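Local coordinates for single-stranded DNA-binding protein (Thermus thermophilus, PDB 2CWA) that binds single-stranded DNA and probably recruits partner proteins to sites of DNA replication, recombination and repair, at residues V56-R61 with D102-L107; V131-N136 with T216-L221. All coordinates share one frame; numbering follows the deposited sequence.

Contact 1: residues V56-R61 with D102-L107; sequences VRLLGR and DFLDPL. With NO3 (nitrate ion), chain C.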
loop_
_atom_site.group_PDB
_atom_site.type_symbol
_atom_site.label_atom_id
_atom_site.label_comp_id
_atom_site.label_asym_id
_atom_site.label_seq_id
_atom_site.Cartn_x
_atom_site.Cartn_y
_atom_site.Cartn_z
ATOM N N VAL A 56 0.767 -8.760 1.655
ATOM C CA VAL A 56 1.726 -8.733 0.561
ATOM C C VAL A 56 1.895 -10.142 0.021
ATOM O O VAL A 56 1.865 -11.106 0.780
ATOM C CB VAL A 56 3.095 -8.219 1.038
ATOM C CG1 VAL A 56 4.055 -8.180 -0.113
ATOM C CG2 VAL A 56 2.952 -6.827 1.646
ATOM N N ARG A 57 2.086 -10.258 -1.288
ATOM C CA ARG A 57 2.258 -11.567 -1.902
ATOM C C ARG A 57 3.595 -11.752 -2.604
ATOM O O ARG A 57 3.937 -11.004 -3.522
ATOM C CB ARG A 57 1.134 -11.833 -2.902
ATOM C CG ARG A 57 1.351 -13.078 -3.754
ATOM C CD ARG A 57 0.082 -13.447 -4.511
ATOM N NE ARG A 57 -0.957 -13.926 -3.608
ATOM C CZ ARG A 57 -2.160 -14.334 -3.998
ATOM N NH1 ARG A 57 -2.486 -14.320 -5.286
ATOM N NH2 ARG A 57 -3.037 -14.763 -3.099
ATOM N N LEU A 58 4.342 -12.751 -2.152
ATOM C CA LEU A 58 5.628 -13.106 -2.745
ATOM C C LEU A 58 5.359 -14.310 -3.645
ATOM O O LEU A 58 4.494 -15.127 -3.330
ATOM C CB LEU A 58 6.626 -13.517 -1.668
ATOM C CG LEU A 58 7.551 -12.470 -1.053
ATOM C CD1 LEU A 58 8.406 -13.134 0.018
ATOM C CD2 LEU A 58 8.435 -11.866 -2.134
ATOM N N LEU A 59 6.087 -14.419 -4.754
ATOM C CA LEU A 59 5.905 -15.545 -5.674
ATOM C C LEU A 59 7.226 -16.223 -6.032
ATOM O O LEU A 59 8.310 -15.709 -5.748
ATOM C CB LEU A 59 5.246 -15.085 -6.980
ATOM C CG LEU A 59 3.865 -14.436 -7.001
ATOM C CD1 LEU A 59 3.507 -14.077 -8.442
ATOM C CD2 LEU A 59 2.832 -15.386 -6.412
ATOM N N GLY A 60 7.114 -17.394 -6.654
ATOM C CA GLY A 60 8.279 -18.134 -7.112
ATOM C C GLY A 60 9.461 -18.327 -6.190
ATOM O O GLY A 60 9.306 -18.640 -5.010
ATOM N N ARG A 61 10.658 -18.141 -6.739
ATOM C CA ARG A 61 11.878 -18.342 -5.970
ATOM C C ARG A 61 12.019 -17.433 -4.754
ATOM O O ARG A 61 12.575 -17.848 -3.740
ATOM C CB ARG A 61 13.111 -18.210 -6.876
ATOM C CG ARG A 61 13.247 -16.877 -7.575
ATOM C CD ARG A 61 14.562 -16.792 -8.352
ATOM N NE ARG A 61 14.741 -15.477 -8.967
ATOM C CZ ARG A 61 14.855 -14.341 -8.286
ATOM N NH1 ARG A 61 14.813 -14.349 -6.962
ATOM N NH2 ARG A 61 14.996 -13.193 -8.931
ATOM N N ASP A 102 8.348 -8.111 -4.583
ATOM C CA ASP A 102 9.317 -8.696 -5.499
ATOM C C ASP A 102 10.437 -9.316 -4.678
ATOM O O ASP A 102 10.989 -10.356 -5.041
ATOM C CB ASP A 102 9.892 -7.637 -6.452
ATOM C CG ASP A 102 8.936 -7.289 -7.578
ATOM O OD1 ASP A 102 8.234 -8.204 -8.057
ATOM O OD2 ASP A 102 8.886 -6.110 -7.995
ATOM N N PHE A 103 10.746 -8.680 -3.551
ATOM C CA PHE A 103 11.807 -9.131 -2.663
ATOM C C PHE A 103 11.422 -8.934 -1.199
ATOM O O PHE A 103 10.698 -8.004 -0.863
ATOM C CB PHE A 103 13.074 -8.309 -2.899
ATOM C CG PHE A 103 13.659 -8.456 -4.272
ATOM C CD1 PHE A 103 14.447 -9.553 -4.589
ATOM C CD2 PHE A 103 13.445 -7.477 -5.239
ATOM C CE1 PHE A 103 15.023 -9.676 -5.854
ATOM C CE2 PHE A 103 14.015 -7.588 -6.504
ATOM C CZ PHE A 103 14.806 -8.690 -6.808
ATOM N N LEU A 104 11.922 -9.809 -0.339
ATOM C CA LEU A 104 11.702 -9.691 1.094
ATOM C C LEU A 104 13.041 -9.959 1.747
ATOM O O LEU A 104 13.789 -10.838 1.314
ATOM C CB LEU A 104 10.666 -10.696 1.610
ATOM C CG LEU A 104 10.484 -10.642 3.139
ATOM C CD1 LEU A 104 9.064 -11.040 3.511
ATOM C CD2 LEU A 104 11.502 -11.539 3.826
ATOM N N ASP A 105 13.351 -9.176 2.773
ATOM C CA ASP A 105 14.588 -9.328 3.517
ATOM C C ASP A 105 14.287 -9.222 5.002
ATOM O O ASP A 105 13.710 -8.233 5.445
ATOM C CB ASP A 105 15.577 -8.226 3.139
ATOM C CG ASP A 105 16.186 -8.436 1.774
ATOM O OD1 ASP A 105 17.073 -9.306 1.655
ATOM O OD2 ASP A 105 15.774 -7.735 0.828
ATOM N N PRO A 106 14.650 -10.248 5.785
ATOM C CA PRO A 106 14.403 -10.210 7.230
ATOM C C PRO A 106 15.345 -9.163 7.823
ATOM O O PRO A 106 16.434 -8.932 7.287
ATOM C CB PRO A 106 14.746 -11.628 7.682
ATOM C CG PRO A 106 15.782 -12.060 6.674
ATOM C CD PRO A 106 15.213 -11.546 5.379
ATOM N N LEU A 107 14.921 -8.527 8.910
ATOM C CA LEU A 107 15.728 -7.494 9.549
ATOM C C LEU A 107 15.932 -7.753 11.040
ATOM O O LEU A 107 15.068 -8.330 11.704
ATOM C CB LEU A 107 15.062 -6.124 9.371
ATOM C CG LEU A 107 14.682 -5.666 7.959
ATOM C CD1 LEU A 107 13.923 -4.340 8.037
ATOM C CD2 LEU A 107 15.935 -5.519 7.107
HETATM N N NO3 C . 10.205 -14.885 -8.218
HETATM O O1 NO3 C . 9.328 -14.152 -8.614
HETATM O O2 NO3 C . 10.460 -15.920 -8.825
HETATM O O3 NO3 C . 10.835 -14.592 -7.218
#
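Leu58 and Leu104 make an apolar contact inside the first OB domain, at the place where the end of strand 49-59 parts from strand 96-107. The two strands pair in parallel further back, where the backbone of Arg57 bonds to that of Ile99 and Ala101; here side chains take over. The isobutyl group of Leu58 does most of the bridging. Its CD1 lies 3.7 Å from Leu104 CB, and the two side chains cross at about a right angle, so the touch stays local. Its other methyl, CD2, comes to 4.1 Å from the Asp102 carbonyl carbon C, resting against the backbone where the second strand turns its corner. That corner is a classic beta bulge, in which two residues, Asp102 and Phe103, lie opposite the single Glu79 of strand 75-85. With CG anti to the backbone N (chi1 177°), Leu104 reaches inward among Leu32, Trp66, Leu70 and Val78. A branched, wholly apolar residue suits position 58, since its two methyls serve two neighbours; cutting this side chain back to an alanine is likely to open a gap beside Leu104 and the corner backbone. Past Leu58 the chain enters helix 60-64, where Arg61 N donates a bent hydrogen bond (3.1 Å, 135° at the hydrogen) to O2 of a nitrate ion, probably from the crystallisation liquor. Gln62 N binds it too. The carboxylate of Asp102 is held in salt bridges with Arg100 and Arg81. With no hydrogen bond between the segments, their cohesion is van der Waals packing, chiefly of the Leu58 methyls on Leu104 and the corner backbone.

Contact 2: residues V131-N136 with T216-L221; sequences VFLMGN and TRVEAL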
loop_
_atom_site.group_PDB
_atom_site.type_symbol
_atom_site.label_atom_id
_atom_site.label_comp_id
_atom_site.label_asym_id
_atom_site.label_seq_id
_atom_site.Cartn_x
_atom_site.Cartn_y
_atom_site.Cartn_z
ATOM N N VAL A 131 5.329 4.720 -0.992
ATOM C CA VAL A 131 5.099 4.291 -2.370
ATOM C C VAL A 131 5.344 5.444 -3.335
ATOM O O VAL A 131 5.003 6.595 -3.045
ATOM C CB VAL A 131 3.647 3.773 -2.572
ATOM C CG1 VAL A 131 2.652 4.884 -2.299
ATOM C CG2 VAL A 131 3.470 3.252 -3.999
ATOM N N PHE A 132 5.957 5.129 -4.473
ATOM C CA PHE A 132 6.234 6.108 -5.517
ATOM C C PHE A 132 5.369 5.727 -6.709
ATOM O O PHE A 132 5.443 4.595 -7.191
ATOM C CB PHE A 132 7.703 6.038 -5.949
ATOM C CG PHE A 132 8.664 6.551 -4.931
ATOM C CD1 PHE A 132 9.134 7.856 -5.000
ATOM C CD2 PHE A 132 9.117 5.729 -3.910
ATOM C CE1 PHE A 132 10.049 8.331 -4.062
ATOM C CE2 PHE A 132 10.031 6.198 -2.968
ATOM C CZ PHE A 132 10.496 7.501 -3.049
ATOM N N LEU A 133 4.566 6.662 -7.196
ATOM C CA LEU A 133 3.705 6.390 -8.336
ATOM C C LEU A 133 3.699 7.546 -9.318
ATOM O O LEU A 133 3.855 8.704 -8.932
ATOM C CB LEU A 133 2.255 6.155 -7.882
ATOM C CG LEU A 133 1.904 4.942 -7.020
ATOM C CD1 LEU A 133 0.457 5.073 -6.546
ATOM C CD2 LEU A 133 2.089 3.662 -7.825
HETATM N N MSE A 134 3.521 7.224 -10.594
HETATM C CA MSE A 134 3.424 8.246 -11.621
HETATM C C MSE A 134 2.561 7.699 -12.742
HETATM O O MSE A 134 2.727 6.552 -13.164
HETATM C CB MSE A 134 4.803 8.652 -12.157
HETATM C CG MSE A 134 4.738 9.767 -13.201
HETATM SE SE MSE A 134 6.442 10.767 -13.354
HETATM C CE MSE A 134 7.625 9.294 -13.141
ATOM N N GLY A 135 1.633 8.529 -13.201
ATOM C CA GLY A 135 0.721 8.145 -14.259
ATOM C C GLY A 135 -0.086 9.361 -14.656
ATOM O O GLY A 135 0.394 10.495 -14.543
ATOM N N ASN A 136 -1.307 9.140 -15.129
ATOM C CA ASN A 136 -2.179 10.233 -15.536
ATOM C C ASN A 136 -3.539 10.101 -14.853
ATOM O O ASN A 136 -3.982 8.996 -14.552
ATOM C CB ASN A 136 -2.369 10.221 -17.054
ATOM C CG ASN A 136 -1.083 10.520 -17.805
ATOM O OD1 ASN A 136 -0.840 11.653 -18.221
ATOM N ND2 ASN A 136 -0.246 9.507 -17.964
ATOM N N THR A 216 -7.470 -1.291 -1.114
ATOM C CA THR A 216 -6.208 -0.602 -0.883
ATOM C C THR A 216 -6.123 0.660 -1.714
ATOM O O THR A 216 -6.526 0.685 -2.879
ATOM C CB THR A 216 -5.008 -1.515 -1.215
ATOM O OG1 THR A 216 -5.029 -2.653 -0.345
ATOM C CG2 THR A 216 -3.685 -0.759 -1.034
ATOM N N ARG A 217 -5.597 1.715 -1.102
ATOM C CA ARG A 217 -5.457 3.000 -1.768
ATOM C C ARG A 217 -4.160 3.642 -1.297
ATOM O O ARG A 217 -3.397 3.039 -0.540
ATOM C CB ARG A 217 -6.631 3.925 -1.411
ATOM C CG ARG A 217 -8.009 3.401 -1.800
ATOM C CD ARG A 217 -9.114 4.368 -1.357
ATOM N NE ARG A 217 -9.170 4.478 0.103
ATOM C CZ ARG A 217 -8.660 5.480 0.813
ATOM N NH1 ARG A 217 -8.041 6.490 0.209
ATOM N NH2 ARG A 217 -8.769 5.470 2.137
ATOM N N VAL A 218 -3.929 4.870 -1.739
ATOM C CA VAL A 218 -2.726 5.605 -1.367
ATOM C C VAL A 218 -3.060 6.992 -0.837
ATOM O O VAL A 218 -3.907 7.688 -1.391
ATOM C CB VAL A 218 -1.774 5.792 -2.579
ATOM C CG1 VAL A 218 -0.540 6.612 -2.150
ATOM C CG2 VAL A 218 -1.352 4.437 -3.134
ATOM N N GLU A 219 -2.399 7.372 0.250
ATOM C CA GLU A 219 -2.578 8.696 0.832
ATOM C C GLU A 219 -1.289 9.430 0.467
ATOM O O GLU A 219 -0.205 9.017 0.857
ATOM C CB GLU A 219 -2.725 8.616 2.353
ATOM C CG GLU A 219 -2.711 9.972 3.041
ATOM C CD GLU A 219 -3.012 9.871 4.523
ATOM O OE1 GLU A 219 -4.164 9.533 4.869
ATOM O OE2 GLU A 219 -2.097 10.117 5.337
ATOM N N ALA A 220 -1.434 10.501 -0.299
ATOM C CA ALA A 220 -0.309 11.293 -0.769
ATOM C C ALA A 220 0.414 12.081 0.320
ATOM O O ALA A 220 -0.200 12.581 1.265
ATOM C CB ALA A 220 -0.785 12.242 -1.866
ATOM N N LEU A 221 1.731 12.166 0.172
ATOM C CA LEU A 221 2.589 12.911 1.085
ATOM C C LEU A 221 3.207 14.040 0.261
ATOM O O LEU A 221 3.492 15.122 0.775
ATOM C CB LEU A 221 3.690 12.009 1.640
ATOM C CG LEU A 221 3.242 10.910 2.608
ATOM C CD1 LEU A 221 4.401 9.958 2.883
ATOM C CD2 LEU A 221 2.737 11.544 3.899
#
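Val131 and Leu133 both point toward Val218 and meet it with methyl groups alone. Val131 CG1 touches Val218 CG1 at 3.6 Å, while the other branch of Val218, CG2, lies 3.9 Å from Leu133 CD1. One valine thus receives two neighbours, a methyl for each, although Val218 CG2 also stands 4.1 Å from Val131 CG1. A chi1 of 178° sets Val218 CG1 opposite the backbone N, which turns that methyl to Val131 and CG2 to Leu133. Beta-branched valine suits such a place because its methyls sit close to an extended backbone; the longer leucine spans more of the distance between strands that share no hydrogen bond. In the next shell, Val173 touches both Leu133 and Val218, Leu200 lies against Val218 and Val8 against Val131. The backbone of strand 128-145 is fixed on one edge by Gly198 and Val196, which bond to Val131 and Leu133, and on the other by Arg7 and Leu5, bonded to Phe132 and Met134. Alternation sends Arg217 and Glu219 to the other face of their strand, where Arg217 bridges to Asp203 and Glu219 to Arg199 and Arg48. Aliphatic side chains meeting across the inside of a curled sheet are characteristic of the OB-fold barrel, here that of the second SSB domain.

In the fold
From the N terminus, strands 5-22 and 28-39 lead into strand 49-59, and contact 1 then closes a loop of 40 residues that holds the rest of helix 60-64 and strand 75-85 and returns along strand 96-107. Only after this does strand 128-145 open contact 2, which spans 79 residues through strands 151-161, 169-178 and 193-206 and helix 179-185 before closing on strand 212-220. The two loops follow in series, neither nested nor crossed, each within its own SSB domain. The centres of contact 1 and contact 2 are about 21 Å apart, and their nearest atoms about 9 Å. Antiparallel pairing of strands 5-22 and 128-145 joins the two OB domains side by side within one chain.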